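Local coordinates for endo-beta-1,4-glucanase (cellulase B) (Bacillus halodurans, PDB 4V2X), which hydrolyses beta-1,4-glucan chains as a three-module family 5 endoglucanase, probably cutting xyloglucan and mixed-linkage beta-1,3-1,4-glucans with help from its family 46 carbohydrate-binding module, at residues 198-203 with 212-217; 156-161 with 166-171; 221-226 with 260-265; 254-259 with 309-314. One frame throughout, in Å; residues are numbered along the deposited sequence.

Contact 1: residues 198-203 with 212-217. With CA (calcium ion), chain B.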
loop_
_atom_site.group_PDB
_atom_site.type_symbol
_atom_site.label_atom_id
_atom_site.label_comp_id
_atom_site.label_asym_id
_atom_site.label_seq_id
_atom_site.Cartn_x
_atom_site.Cartn_y
_atom_site.Cartn_z
ATOM N N PRO A 198 6.116 1.542 -15.849
ATOM C CA PRO A 198 7.004 1.235 -14.730
ATOM C C PRO A 198 6.976 -0.229 -14.306
ATOM O O PRO A 198 5.925 -0.858 -14.304
ATOM C CB PRO A 198 6.473 2.127 -13.603
ATOM C CG PRO A 198 5.069 2.428 -13.984
ATOM C CD PRO A 198 5.089 2.526 -15.476
ATOM N N LYS A 199 8.147 -0.760 -13.979
ATOM C CA LYS A 199 8.254 -2.084 -13.373
ATOM C C LYS A 199 9.598 -2.168 -12.662
ATOM O O LYS A 199 10.443 -1.287 -12.835
ATOM C CB LYS A 199 8.101 -3.189 -14.416
ATOM C CG LYS A 199 9.154 -3.213 -15.507
ATOM C CD LYS A 199 8.819 -4.258 -16.556
ATOM C CE LYS A 199 10.005 -4.559 -17.456
ATOM N NZ LYS A 199 10.622 -3.350 -18.062
ATOM N N PHE A 200 9.780 -3.202 -11.845
ATOM C CA PHE A 200 10.961 -3.280 -10.980
ATOM C C PHE A 200 11.643 -4.628 -11.054
ATOM O O PHE A 200 12.293 -5.077 -10.112
ATOM C CB PHE A 200 10.579 -2.878 -9.556
ATOM C CG PHE A 200 10.061 -1.491 -9.488
ATOM C CD1 PHE A 200 10.939 -0.416 -9.409
ATOM C CD2 PHE A 200 8.702 -1.238 -9.619
ATOM C CE1 PHE A 200 10.471 0.882 -9.414
ATOM C CE2 PHE A 200 8.228 0.059 -9.631
ATOM C CZ PHE A 200 9.111 1.121 -9.519
ATOM N N SER A 201 11.494 -5.247 -12.215
ATOM C CA SER A 201 12.288 -6.381 -12.613
ATOM C C SER A 201 12.766 -6.058 -14.013
ATOM O O SER A 201 12.154 -5.238 -14.707
ATOM C CB SER A 201 11.435 -7.643 -12.627
ATOM O OG SER A 201 12.100 -8.679 -13.324
ATOM N N GLN A 202 13.848 -6.699 -14.445
ATOM C CA GLN A 202 14.271 -6.566 -15.835
ATOM C C GLN A 202 13.247 -7.228 -16.769
ATOM O O GLN A 202 13.212 -6.924 -17.957
ATOM C CB GLN A 202 15.676 -7.148 -16.060
ATOM C CG GLN A 202 15.735 -8.666 -16.179
ATOM C CD GLN A 202 16.994 -9.161 -16.880
ATOM O OE1 GLN A 202 18.046 -8.522 -16.821
ATOM N NE2 GLN A 202 16.893 -10.312 -17.538
ATOM N N ASN A 203 12.423 -8.123 -16.225
ATOM C CA ASN A 203 11.414 -8.847 -17.001
ATOM C C ASN A 203 9.993 -8.344 -16.778
ATOM O O ASN A 203 9.672 -7.822 -15.712
ATOM C CB ASN A 203 11.465 -10.328 -16.639
ATOM C CG ASN A 203 12.804 -10.959 -16.967
ATOM O OD1 ASN A 203 13.430 -10.621 -17.971
ATOM N ND2 ASN A 203 13.253 -11.870 -16.118
ATOM N N HIS A 212 4.705 -2.455 -5.781
ATOM C CA HIS A 212 3.593 -1.491 -5.752
ATOM C C HIS A 212 3.963 -0.282 -4.917
ATOM O O HIS A 212 3.675 0.854 -5.292
ATOM C CB HIS A 212 2.324 -2.136 -5.201
ATOM C CG HIS A 212 1.931 -3.380 -5.925
ATOM N ND1 HIS A 212 1.592 -3.385 -7.260
ATOM C CD2 HIS A 212 1.857 -4.665 -5.510
ATOM C CE1 HIS A 212 1.307 -4.621 -7.631
ATOM N NE2 HIS A 212 1.467 -5.417 -6.590
ATOM N N ALA A 213 4.612 -0.531 -3.783
ATOM C CA ALA A 213 5.021 0.552 -2.897
ATOM C C ALA A 213 6.035 1.479 -3.546
ATOM O O ALA A 213 5.997 2.696 -3.338
ATOM C CB ALA A 213 5.574 -0.011 -1.600
ATOM N N LEU A 214 6.944 0.903 -4.332
ATOM C CA LEU A 214 7.941 1.694 -5.049
ATOM C C LEU A 214 7.276 2.611 -6.076
ATOM O O LEU A 214 7.623 3.781 -6.187
ATOM C CB LEU A 214 8.962 0.783 -5.735
ATOM C CG LEU A 214 9.753 -0.163 -4.822
ATOM C CD1 LEU A 214 10.584 -1.128 -5.649
ATOM C CD2 LEU A 214 10.645 0.608 -3.864
ATOM N N LEU A 215 6.321 2.082 -6.835
ATOM C CA LEU A 215 5.637 2.899 -7.841
ATOM C C LEU A 215 4.824 4.022 -7.188
ATOM O O LEU A 215 4.823 5.162 -7.665
ATOM C CB LEU A 215 4.752 2.046 -8.756
ATOM C CG LEU A 215 3.954 2.824 -9.810
ATOM C CD1 LEU A 215 4.826 3.724 -10.675
ATOM C CD2 LEU A 215 3.173 1.856 -10.673
ATOM N N ASP A 216 4.167 3.726 -6.073
ATOM C CA ASP A 216 3.469 4.786 -5.351
ATOM C C ASP A 216 4.439 5.916 -4.990
ATOM O O ASP A 216 4.116 7.085 -5.142
ATOM C CB ASP A 216 2.795 4.272 -4.085
ATOM C CG ASP A 216 2.296 5.401 -3.204
ATOM O OD1 ASP A 216 3.098 5.901 -2.371
ATOM O OD2 ASP A 216 1.124 5.824 -3.363
ATOM N N ASP A 217 5.621 5.555 -4.502
ATOM C CA ASP A 217 6.626 6.556 -4.136
ATOM C C ASP A 217 7.085 7.397 -5.332
ATOM O O ASP A 217 7.236 8.610 -5.212
ATOM C CB ASP A 217 7.827 5.897 -3.464
ATOM C CG ASP A 217 7.513 5.371 -2.075
ATOM O OD1 ASP A 217 6.397 5.608 -1.555
ATOM O OD2 ASP A 217 8.398 4.727 -1.484
HETATM CA CA CA B . 4.346 5.694 -0.400
HETATM O O HOH W 1 4.504 3.372 -1.025
HETATM O O HOH W 2 2.112 5.299 0.414
#

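Contact 2: residues 156-161 with 166-171. With GOL (glycerol), chain G.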
loop_
_atom_site.group_PDB
_atom_site.type_symbol
_atom_site.label_atom_id
_atom_site.label_comp_id
_atom_site.label_asym_id
_atom_site.label_seq_id
_atom_site.Cartn_x
_atom_site.Cartn_y
_atom_site.Cartn_z
ATOM N N LEU A 156 15.983 1.233 -18.258
ATOM C CA LEU A 156 17.405 1.529 -18.264
ATOM C C LEU A 156 17.955 1.705 -16.843
ATOM O O LEU A 156 19.093 1.334 -16.581
ATOM C CB LEU A 156 17.703 2.762 -19.109
ATOM C CG LEU A 156 17.522 2.559 -20.618
ATOM C CD1 LEU A 156 17.434 3.888 -21.346
ATOM C CD2 LEU A 156 18.629 1.692 -21.201
ATOM N N TRP A 157 17.165 2.275 -15.932
ATOM C CA TRP A 157 17.644 2.483 -14.554
ATOM C C TRP A 157 16.571 2.580 -13.456
ATOM O O TRP A 157 16.841 2.219 -12.315
ATOM C CB TRP A 157 18.570 3.713 -14.481
ATOM C CG TRP A 157 17.922 4.981 -14.944
ATOM C CD1 TRP A 157 17.875 5.450 -16.228
ATOM C CD2 TRP A 157 17.222 5.937 -14.143
ATOM N NE1 TRP A 157 17.199 6.635 -16.274
ATOM C CE2 TRP A 157 16.777 6.958 -15.011
ATOM C CE3 TRP A 157 16.930 6.038 -12.776
ATOM C CZ2 TRP A 157 16.052 8.059 -14.562
ATOM C CZ3 TRP A 157 16.203 7.132 -12.328
ATOM C CH2 TRP A 157 15.774 8.128 -13.219
ATOM N N ILE A 158 15.367 3.060 -13.767
ATOM C CA ILE A 158 14.383 3.291 -12.707
ATOM C C ILE A 158 14.031 1.969 -11.992
ATOM O O ILE A 158 13.867 1.933 -10.766
ATOM C CB ILE A 158 13.115 4.001 -13.239
ATOM C CG1 ILE A 158 13.447 5.437 -13.640
ATOM C CG2 ILE A 158 12.017 3.985 -12.178
ATOM C CD1 ILE A 158 12.344 6.149 -14.399
ATOM N N TYR A 159 13.971 0.890 -12.767
ATOM C CA TYR A 159 13.661 -0.451 -12.254
ATOM C C TYR A 159 14.605 -0.929 -11.141
ATOM O O TYR A 159 14.273 -1.876 -10.421
ATOM C CB TYR A 159 13.696 -1.472 -13.399
ATOM C CG TYR A 159 15.107 -1.868 -13.741
ATOM C CD1 TYR A 159 15.917 -1.022 -14.487
ATOM C CD2 TYR A 159 15.647 -3.065 -13.280
ATOM C CE1 TYR A 159 17.221 -1.351 -14.774
ATOM C CE2 TYR A 159 16.954 -3.408 -13.568
ATOM C CZ TYR A 159 17.732 -2.540 -14.316
ATOM O OH TYR A 159 19.034 -2.844 -14.621
ATOM N N GLU A 160 15.786 -0.311 -11.038
ATOM C CA GLU A 160 16.779 -0.646 -10.013
ATOM C C GLU A 160 16.327 -0.277 -8.614
ATOM O O GLU A 160 16.957 -0.694 -7.646
ATOM C CB GLU A 160 18.101 0.104 -10.256
ATOM C CG GLU A 160 18.876 -0.281 -11.506
ATOM C CD GLU A 160 20.122 0.577 -11.691
ATOM O OE1 GLU A 160 20.691 1.068 -10.690
ATOM O OE2 GLU A 160 20.539 0.769 -12.842
ATOM N N MET A 161 15.264 0.517 -8.510
ATOM C CA MET A 161 14.855 1.127 -7.244
ATOM C C MET A 161 14.703 0.140 -6.091
ATOM O O MET A 161 14.940 0.502 -4.930
ATOM C CB MET A 161 13.544 1.893 -7.446
ATOM C CG MET A 161 13.172 2.821 -6.308
ATOM S SD MET A 161 11.610 3.611 -6.726
ATOM C CE MET A 161 11.217 4.441 -5.194
ATOM N N ASN A 166 17.519 5.044 -2.664
ATOM C CA ASN A 166 17.936 6.445 -2.675
ATOM C C ASN A 166 18.675 6.825 -3.964
ATOM O O ASN A 166 18.536 7.943 -4.449
ATOM C CB ASN A 166 18.765 6.791 -1.425
ATOM C CG ASN A 166 17.917 6.864 -0.148
ATOM O OD1 ASN A 166 18.325 6.375 0.906
ATOM N ND2 ASN A 166 16.747 7.495 -0.234
ATOM N N GLY A 167 19.434 5.894 -4.537
ATOM C CA GLY A 167 20.136 6.158 -5.795
ATOM C C GLY A 167 19.187 6.481 -6.940
ATOM O O GLY A 167 19.389 7.449 -7.683
ATOM N N VAL A 168 18.148 5.668 -7.092
ATOM C CA VAL A 168 17.139 5.930 -8.115
ATOM C C VAL A 168 16.371 7.199 -7.782
ATOM O O VAL A 168 16.147 8.041 -8.655
ATOM C CB VAL A 168 16.177 4.737 -8.288
ATOM C CG1 VAL A 168 14.947 5.130 -9.095
ATOM C CG2 VAL A 168 16.900 3.578 -8.958
ATOM N N MET A 169 15.984 7.352 -6.518
ATOM C CA MET A 169 15.197 8.516 -6.113
ATOM C C MET A 169 15.932 9.838 -6.366
ATOM O O MET A 169 15.328 10.800 -6.843
ATOM C CB MET A 169 14.775 8.406 -4.643
ATOM C CG MET A 169 13.499 7.601 -4.408
ATOM S SD MET A 169 11.994 8.227 -5.210
ATOM C CE MET A 169 12.302 9.982 -5.162
ATOM N N VAL A 170 17.228 9.879 -6.063
ATOM C CA VAL A 170 18.044 11.073 -6.316
ATOM C C VAL A 170 18.037 11.461 -7.801
ATOM O O VAL A 170 17.836 12.620 -8.144
ATOM C CB VAL A 170 19.503 10.881 -5.828
ATOM C CG1 VAL A 170 20.422 11.952 -6.397
ATOM C CG2 VAL A 170 19.560 10.893 -4.304
ATOM N N LYS A 171 18.257 10.483 -8.667
ATOM C CA LYS A 171 18.283 10.709 -10.114
ATOM C C LYS A 171 16.915 11.122 -10.668
ATOM O O LYS A 171 16.806 12.076 -11.440
ATOM C CB LYS A 171 18.769 9.437 -10.803
ATOM C CG LYS A 171 19.085 9.600 -12.278
ATOM C CD LYS A 171 19.785 8.364 -12.803
ATOM C CE LYS A 171 19.973 8.414 -14.309
ATOM N NZ LYS A 171 20.778 7.267 -14.779
HETATM C C1 GOL G . 20.647 4.851 -11.476
HETATM O O1 GOL G . 21.035 5.077 -12.832
HETATM C C2 GOL G . 21.916 4.706 -10.644
HETATM O O2 GOL G . 22.199 3.309 -10.486
HETATM C C3 GOL G . 21.724 5.391 -9.297
HETATM O O3 GOL G . 22.688 4.921 -8.347
#

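Contact 3: residues 221-226 with 260-265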
loop_
_atom_site.group_PDB
_atom_site.type_symbol
_atom_site.label_atom_id
_atom_site.label_comp_id
_atom_site.label_asym_id
_atom_site.label_seq_id
_atom_site.Cartn_x
_atom_site.Cartn_y
_atom_site.Cartn_z
ATOM N N VAL A 221 6.446 11.399 -5.314
ATOM C CA VAL A 221 7.526 12.373 -5.339
ATOM C C VAL A 221 7.446 13.261 -6.590
ATOM O O VAL A 221 7.742 14.447 -6.543
ATOM C CB VAL A 221 8.914 11.711 -5.191
ATOM C CG1 VAL A 221 9.246 10.820 -6.377
ATOM C CG2 VAL A 221 9.981 12.783 -4.978
ATOM N N PHE A 222 7.037 12.671 -7.707
ATOM C CA PHE A 222 6.804 13.415 -8.941
ATOM C C PHE A 222 5.739 14.486 -8.707
ATOM O O PHE A 222 5.944 15.658 -9.025
ATOM C CB PHE A 222 6.424 12.407 -10.040
ATOM C CG PHE A 222 5.678 12.980 -11.207
ATOM C CD1 PHE A 222 6.345 13.640 -12.222
ATOM C CD2 PHE A 222 4.310 12.781 -11.328
ATOM C CE1 PHE A 222 5.659 14.130 -13.323
ATOM C CE2 PHE A 222 3.617 13.270 -12.420
ATOM C CZ PHE A 222 4.297 13.944 -13.423
ATOM N N PHE A 223 4.627 14.085 -8.103
ATOM C CA PHE A 223 3.553 15.015 -7.757
ATOM C C PHE A 223 4.074 16.162 -6.885
ATOM O O PHE A 223 3.856 17.338 -7.199
ATOM C CB PHE A 223 2.428 14.258 -7.053
ATOM C CG PHE A 223 1.345 15.136 -6.502
ATOM C CD1 PHE A 223 0.242 15.466 -7.275
ATOM C CD2 PHE A 223 1.416 15.606 -5.193
ATOM C CE1 PHE A 223 -0.763 16.262 -6.762
ATOM C CE2 PHE A 223 0.409 16.404 -4.677
ATOM C CZ PHE A 223 -0.678 16.732 -5.459
ATOM N N GLU A 224 4.774 15.806 -5.811
ATOM C CA GLU A 224 5.298 16.796 -4.854
ATOM C C GLU A 224 6.224 17.808 -5.531
ATOM O O GLU A 224 6.098 19.015 -5.326
ATOM C CB GLU A 224 6.044 16.100 -3.716
ATOM C CG GLU A 224 5.146 15.451 -2.676
ATOM C CD GLU A 224 5.936 14.732 -1.594
ATOM O OE1 GLU A 224 6.553 13.684 -1.892
ATOM O OE2 GLU A 224 5.956 15.220 -0.447
ATOM N N ILE A 225 7.154 17.303 -6.335
ATOM C CA ILE A 225 8.101 18.139 -7.061
ATOM C C ILE A 225 7.387 19.092 -8.004
ATOM O O ILE A 225 7.592 20.300 -7.944
ATOM C CB ILE A 225 9.112 17.293 -7.865
ATOM C CG1 ILE A 225 10.084 16.597 -6.910
ATOM C CG2 ILE A 225 9.890 18.158 -8.847
ATOM C CD1 ILE A 225 10.863 15.466 -7.535
ATOM N N VAL A 226 6.547 18.554 -8.883
ATOM C CA VAL A 226 5.888 19.399 -9.868
ATOM C C VAL A 226 5.020 20.442 -9.161
ATOM O O VAL A 226 5.117 21.629 -9.457
ATOM C CB VAL A 226 5.051 18.585 -10.884
ATOM C CG1 VAL A 226 4.292 19.509 -11.832
ATOM C CG2 VAL A 226 5.954 17.661 -11.693
ATOM N N ASP A 260 -6.087 8.903 -5.086
ATOM C CA ASP A 260 -6.993 9.302 -3.996
ATOM C C ASP A 260 -6.219 10.020 -2.884
ATOM O O ASP A 260 -6.643 11.065 -2.380
ATOM C CB ASP A 260 -7.706 8.061 -3.442
ATOM C CG ASP A 260 -8.827 8.398 -2.468
ATOM O OD1 ASP A 260 -9.511 9.412 -2.666
ATOM O OD2 ASP A 260 -9.035 7.620 -1.518
ATOM N N LYS A 261 -5.075 9.446 -2.526
ATOM C CA LYS A 261 -4.189 9.981 -1.498
ATOM C C LYS A 261 -3.721 11.407 -1.783
ATOM O O LYS A 261 -3.647 12.246 -0.878
ATOM C CB LYS A 261 -2.964 9.066 -1.388
ATOM C CG LYS A 261 -1.915 9.513 -0.394
ATOM C CD LYS A 261 -0.647 8.686 -0.531
ATOM C CE LYS A 261 0.166 9.074 -1.755
ATOM N NZ LYS A 261 1.472 8.362 -1.764
ATOM N N LEU A 262 -3.393 11.677 -3.038
ATOM C CA LEU A 262 -2.772 12.942 -3.408
ATOM C C LEU A 262 -3.743 14.114 -3.341
ATOM O O LEU A 262 -3.305 15.261 -3.307
ATOM C CB LEU A 262 -2.128 12.842 -4.794
ATOM C CG LEU A 262 -0.948 11.857 -4.827
ATOM C CD1 LEU A 262 -0.485 11.615 -6.245
ATOM C CD2 LEU A 262 0.213 12.331 -3.962
ATOM N N ASP A 263 -5.045 13.824 -3.331
ATOM C CA ASP A 263 -6.068 14.819 -2.991
ATOM C C ASP A 263 -5.945 16.050 -3.886
ATOM O O ASP A 263 -5.886 17.182 -3.411
ATOM C CB ASP A 263 -5.935 15.181 -1.508
ATOM C CG ASP A 263 -7.130 15.947 -0.968
ATOM O OD1 ASP A 263 -8.259 15.754 -1.453
ATOM O OD2 ASP A 263 -6.928 16.745 -0.044
ATOM N N ASP A 264 -5.903 15.802 -5.190
ATOM C CA ASP A 264 -5.657 16.826 -6.201
ATOM C C ASP A 264 -6.664 16.637 -7.324
ATOM O O ASP A 264 -6.922 15.505 -7.725
ATOM C CB ASP A 264 -4.242 16.673 -6.759
ATOM C CG ASP A 264 -3.882 17.753 -7.757
ATOM O OD1 ASP A 264 -3.361 18.807 -7.327
ATOM O OD2 ASP A 264 -4.088 17.546 -8.974
ATOM N N PRO A 265 -7.231 17.740 -7.842
ATOM C CA PRO A 265 -8.289 17.635 -8.850
ATOM C C PRO A 265 -7.818 17.459 -10.303
ATOM O O PRO A 265 -8.655 17.271 -11.190
ATOM C CB PRO A 265 -9.021 18.977 -8.701
ATOM C CG PRO A 265 -7.947 19.931 -8.295
ATOM C CD PRO A 265 -6.995 19.144 -7.439
#

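Contact 4: residues 254-259 with 309-314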
loop_
_atom_site.group_PDB
_atom_site.type_symbol
_atom_site.label_atom_id
_atom_site.label_comp_id
_atom_site.label_asym_id
_atom_site.label_seq_id
_atom_site.Cartn_x
_atom_site.Cartn_y
_atom_site.Cartn_z
ATOM N N ASN A 254 -4.355 -0.090 -7.041
ATOM C CA ASN A 254 -3.176 0.566 -6.487
ATOM C C ASN A 254 -2.989 1.978 -7.022
ATOM O O ASN A 254 -2.606 2.873 -6.273
ATOM C CB ASN A 254 -1.923 -0.277 -6.702
ATOM C CG ASN A 254 -1.948 -1.568 -5.901
ATOM O OD1 ASN A 254 -2.683 -1.694 -4.927
ATOM N ND2 ASN A 254 -1.152 -2.531 -6.310
ATOM N N LEU A 255 -3.245 2.191 -8.316
ATOM C CA LEU A 255 -3.154 3.539 -8.876
ATOM C C LEU A 255 -4.253 4.432 -8.300
ATOM O O LEU A 255 -4.030 5.612 -8.030
ATOM C CB LEU A 255 -3.249 3.521 -10.404
ATOM C CG LEU A 255 -3.303 4.901 -11.072
ATOM C CD1 LEU A 255 -2.068 5.734 -10.745
ATOM C CD2 LEU A 255 -3.468 4.758 -12.578
ATOM N N TYR A 256 -5.449 3.874 -8.147
ATOM C CA TYR A 256 -6.542 4.629 -7.543
ATOM C C TYR A 256 -6.165 5.088 -6.136
ATOM O O TYR A 256 -6.371 6.250 -5.781
ATOM C CB TYR A 256 -7.824 3.802 -7.485
ATOM C CG TYR A 256 -8.953 4.588 -6.874
ATOM C CD1 TYR A 256 -9.750 5.413 -7.660
ATOM C CD2 TYR A 256 -9.185 4.554 -5.501
ATOM C CE1 TYR A 256 -10.772 6.157 -7.100
ATOM C CE2 TYR A 256 -10.204 5.302 -4.934
ATOM C CZ TYR A 256 -10.993 6.097 -5.742
ATOM O OH TYR A 256 -12.016 6.842 -5.188
ATOM N N GLN A 257 -5.607 4.172 -5.348
ATOM C CA GLN A 257 -5.151 4.500 -3.996
ATOM C C GLN A 257 -4.184 5.678 -4.003
ATOM O O GLN A 257 -4.294 6.591 -3.180
ATOM C CB GLN A 257 -4.475 3.296 -3.346
ATOM C CG GLN A 257 -5.421 2.174 -2.950
ATOM C CD GLN A 257 -4.673 0.916 -2.546
ATOM O OE1 GLN A 257 -3.534 0.984 -2.071
ATOM N NE2 GLN A 257 -5.306 -0.241 -2.733
ATOM N N THR A 258 -3.237 5.667 -4.935
ATOM C CA THR A 258 -2.257 6.744 -5.028
ATOM C C THR A 258 -2.913 8.071 -5.422
ATOM O O THR A 258 -2.633 9.122 -4.829
ATOM C CB THR A 258 -1.142 6.379 -6.029
ATOM O OG1 THR A 258 -0.450 5.213 -5.560
ATOM C CG2 THR A 258 -0.157 7.521 -6.213
ATOM N N ILE A 259 -3.784 8.029 -6.424
ATOM C CA ILE A 259 -4.473 9.228 -6.884
ATOM C C ILE A 259 -5.369 9.786 -5.775
ATOM O O ILE A 259 -5.393 10.991 -5.555
ATOM C CB ILE A 259 -5.284 8.958 -8.175
ATOM C CG1 ILE A 259 -4.327 8.765 -9.351
ATOM C CG2 ILE A 259 -6.243 10.107 -8.473
ATOM C CD1 ILE A 259 -4.986 8.280 -10.627
ATOM N N VAL A 309 -12.949 6.215 -14.521
ATOM C CA VAL A 309 -13.792 7.170 -15.253
ATOM C C VAL A 309 -15.106 7.457 -14.529
ATOM O O VAL A 309 -15.495 8.616 -14.379
ATOM C CB VAL A 309 -14.109 6.708 -16.692
ATOM C CG1 VAL A 309 -14.939 7.763 -17.422
ATOM C CG2 VAL A 309 -12.833 6.414 -17.470
ATOM N N ALA A 310 -15.787 6.401 -14.089
ATOM C CA ALA A 310 -17.079 6.551 -13.420
ATOM C C ALA A 310 -16.960 7.272 -12.072
ATOM O O ALA A 310 -17.958 7.787 -11.557
ATOM C CB ALA A 310 -17.732 5.193 -13.230
ATOM N N ARG A 311 -15.760 7.294 -11.495
ATOM C CA ARG A 311 -15.509 7.997 -10.225
ATOM C C ARG A 311 -14.913 9.389 -10.434
ATOM O O ARG A 311 -14.467 10.025 -9.473
ATOM C CB ARG A 311 -14.552 7.192 -9.347
ATOM C CG ARG A 311 -15.058 5.833 -8.922
ATOM C CD ARG A 311 -13.992 5.117 -8.101
ATOM N NE ARG A 311 -14.371 3.741 -7.801
ATOM C CZ ARG A 311 -13.526 2.752 -7.501
ATOM N NH1 ARG A 311 -12.206 2.947 -7.470
ATOM N NH2 ARG A 311 -14.014 1.537 -7.245
ATOM N N GLY A 312 -14.887 9.858 -11.676
ATOM C CA GLY A 312 -14.435 11.206 -11.981
ATOM C C GLY A 312 -12.954 11.358 -12.263
ATOM O O GLY A 312 -12.473 12.476 -12.414
ATOM N N ILE A 313 -12.221 10.251 -12.346
ATOM C CA ILE A 313 -10.812 10.319 -12.711
ATOM C C ILE A 313 -10.705 9.952 -14.190
ATOM O O ILE A 313 -10.988 8.818 -14.553
ATOM C CB ILE A 313 -9.955 9.348 -11.883
ATOM C CG1 ILE A 313 -10.097 9.646 -10.382
ATOM C CG2 ILE A 313 -8.504 9.436 -12.326
ATOM C CD1 ILE A 313 -9.656 8.510 -9.488
ATOM N N PRO A 314 -10.323 10.914 -15.047
ATOM C CA PRO A 314 -10.233 10.604 -16.474
ATOM C C PRO A 314 -9.056 9.686 -16.788
ATOM O O PRO A 314 -8.091 9.610 -16.019
ATOM C CB PRO A 314 -10.048 11.971 -17.127
ATOM C CG PRO A 314 -9.412 12.812 -16.076
ATOM C CD PRO A 314 -9.876 12.289 -14.749
#

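Contact 1: residues 198-203 with 212-217
Apolar packing carries this contact: the ring of Phe-200 and the ring of Pro-198 rest on two successive leucines of helix 209-227. Leu-214 lies over one face of the Phe-200 ring, its CB 4.0 Å from the ring centroid and 16° off the normal, a CH-pi contact, while its CD1 reaches the ring at CD1 and CG. Leu-215 CB packs against Phe-200 CE2. With CG anti to its backbone N (chi1 178°), Leu-215 turns its methyls to the proline, and Leu-215 CD1 comes 3.6 Å from Pro-198 CG. A flat ring and a compact, stiff one suit a loop that no hydrogen bond ties to this helix segment. Replacing Phe-200 by alanine is likely to strip Leu-214 of its ring cover and open a gap between loop and helix.

Polar bonding lies on either side of this packing. In the loop, Ser-201 OG accepts from the backbone N of Asn-203 in an ST turn. On the helix, Asp-216 OD1 and Asp-217 OD1 bind calcium at 2.3 and 2.4 Å, and water 1, itself a calcium ligand, donates to Ala-213 O. Asp-216 and Asp-217 of the second subunit bind the same ion. The helix therefore turns hydrocarbon to its loop and carboxylates to calcium, whose charge, with salt bridges from Asp-216 to Lys-261 and from Asp-217 to Lys-261 of the second subunit, probably offsets repulsion among the acidic groups.

Contact 2: residues 156-161 with 166-171
Helices 153-158 and 165-183, joined by a short loop, pack together after strand 145-149 of the catalytic barrel, and Trp-157 faces Lys-171 across them. The lysine chain, extended beyond CG, runs over one indole face: Lys-171 CD lies 3.6 Å from the centroid of the six-membered ring, and Lys-171 NZ is 3.6 Å from that of the five-membered ring, 9° off its normal, a cation-pi contact. Ile-158 CG1 lies under the opposite face, toward its rim.

In this (beta/alpha)8 barrel, both helices lie between strands 145-149 and 190-193. Lys-171 NZ also forms a salt bridge with Glu-113 and donates to O1 of a glycerol, probably from the crystallisation liquor, whose O2 donates to Glu-160 OE1 at 2.7 Å. Trp-157 NE1 is hydrogen-bonded to Asp-153. Val-168, branched and compact, packs against the backbone of 157-161, its CG2 3.5 Å from Met-161 N and its CG1 3.9 Å from Met-161 CB. Deeper in, the flexible Met-161 reaches along to place CE 3.9 Å from Met-169 SD.

Contact 3: residues 221-226 with 260-265
Helix 209-227 and the end of helix 249-262 come no nearer here than 8.0 Å, between the CA atoms of Phe-223 and Leu-262, a gap that side chains must fill. Just past Leu-262 the helix is left: Asp-263, the first residue out of helical angles, has a positive phi of 55°, and the chain turns so that Asp-264 comes up to the same phenylalanine. Phe-223 has its CG opposite the backbone N (chi1 173°), which sends its ring across. Leu-262 lies over one face, its CB 4.1 Å from the ring centroid and its CD2 3.7 Å from Phe-223 CD2.

These are neighbouring outer helices of the (beta/alpha)8 barrel, and Phe-223 also touches Leu-238 on the strand between them. Asp-264 meets the ring at its edge, with CB 3.5 Å from Phe-223 CE1 and the carboxylate plane 82° from that of the ring. OD1 of Asp-264 forms a salt bridge with Arg-227 and OD2 bonds the backbone N of Asn-266; these hold the carboxylate near a ring edge that is probably weakly positive.

Contact 4: residues 254-259 with 309-314
Tyr-256 is met over one ring face by Arg-311, and by Ile-313, whose CD1 nears ring atoms CD1 and CE1. Arg-311 NH1 stands 3.4 Å above the plane, over the ring centre, and Arg-311 CZ is 4.6 Å from the centroid, 16° off the normal, a cation-pi contact. The guanidinium is upended rather than stacked, its plane 74° from that of the ring, with NH1 pointing onto the pi cloud. Farther back, Arg-311 CD packs 3.5 Å from Tyr-256 CE1. The tyrosine's CG lies trans to its backbone N (chi1 -179°), which carries the ring out to the loop.

The methyl CD1 of Ile-313 lies 3.5 Å from Tyr-256 CE1 and 3.9 Å from Ile-259 CG2. A serine in place of Tyr-256 would probably leave the Arg-311 guanidinium without its aromatic seat and the Ile-313 methyl with only Ile-259 of this helix segment against it.

Both Arg-311 and Ile-313 are placed by the end of helix 291-309. Gly-312, with a positive phi, is the C-prime residue of a Schellman motif, in which Ile-313 N bonds to Phe-308 O and Gly-312 N to Val-309 O; glycine suits it, with little space for a CB beside Arg-311 O. The turn sends Arg-311 and Ile-313 to opposite sides of the Tyr-256 ring plane. Farther out, Phe-308 touches Tyr-256 and Ile-313, and Ile-259 packs on Leu-267 and Ala-269 of barrel strand 267-273.

All four contacts belong to the catalytic (beta/alpha)8 barrel and lie among its outer helices and loops. Along the chain, contact 2 closes before contact 1 opens, and contact 1 before contact 3, while the segments of 3 and 4 alternate. Helix 209-227 serves contacts 1 and 3, whose centres are about 18 Å apart; helix 249-262 serves contacts 3 and 4, about 13 Å apart. Contacts 1 and 2, about 10 Å apart, touch through Phe-200 and Met-161, whereas 2 and 4 do not. Asp-216 ties contact 1 to contact 3 by a salt bridge with Lys-261 and to contact 4 by a probable hydrogen bond with Thr-258. Contacts 1 to 3 reach the second subunit, so packing around calcium continues into the dimer.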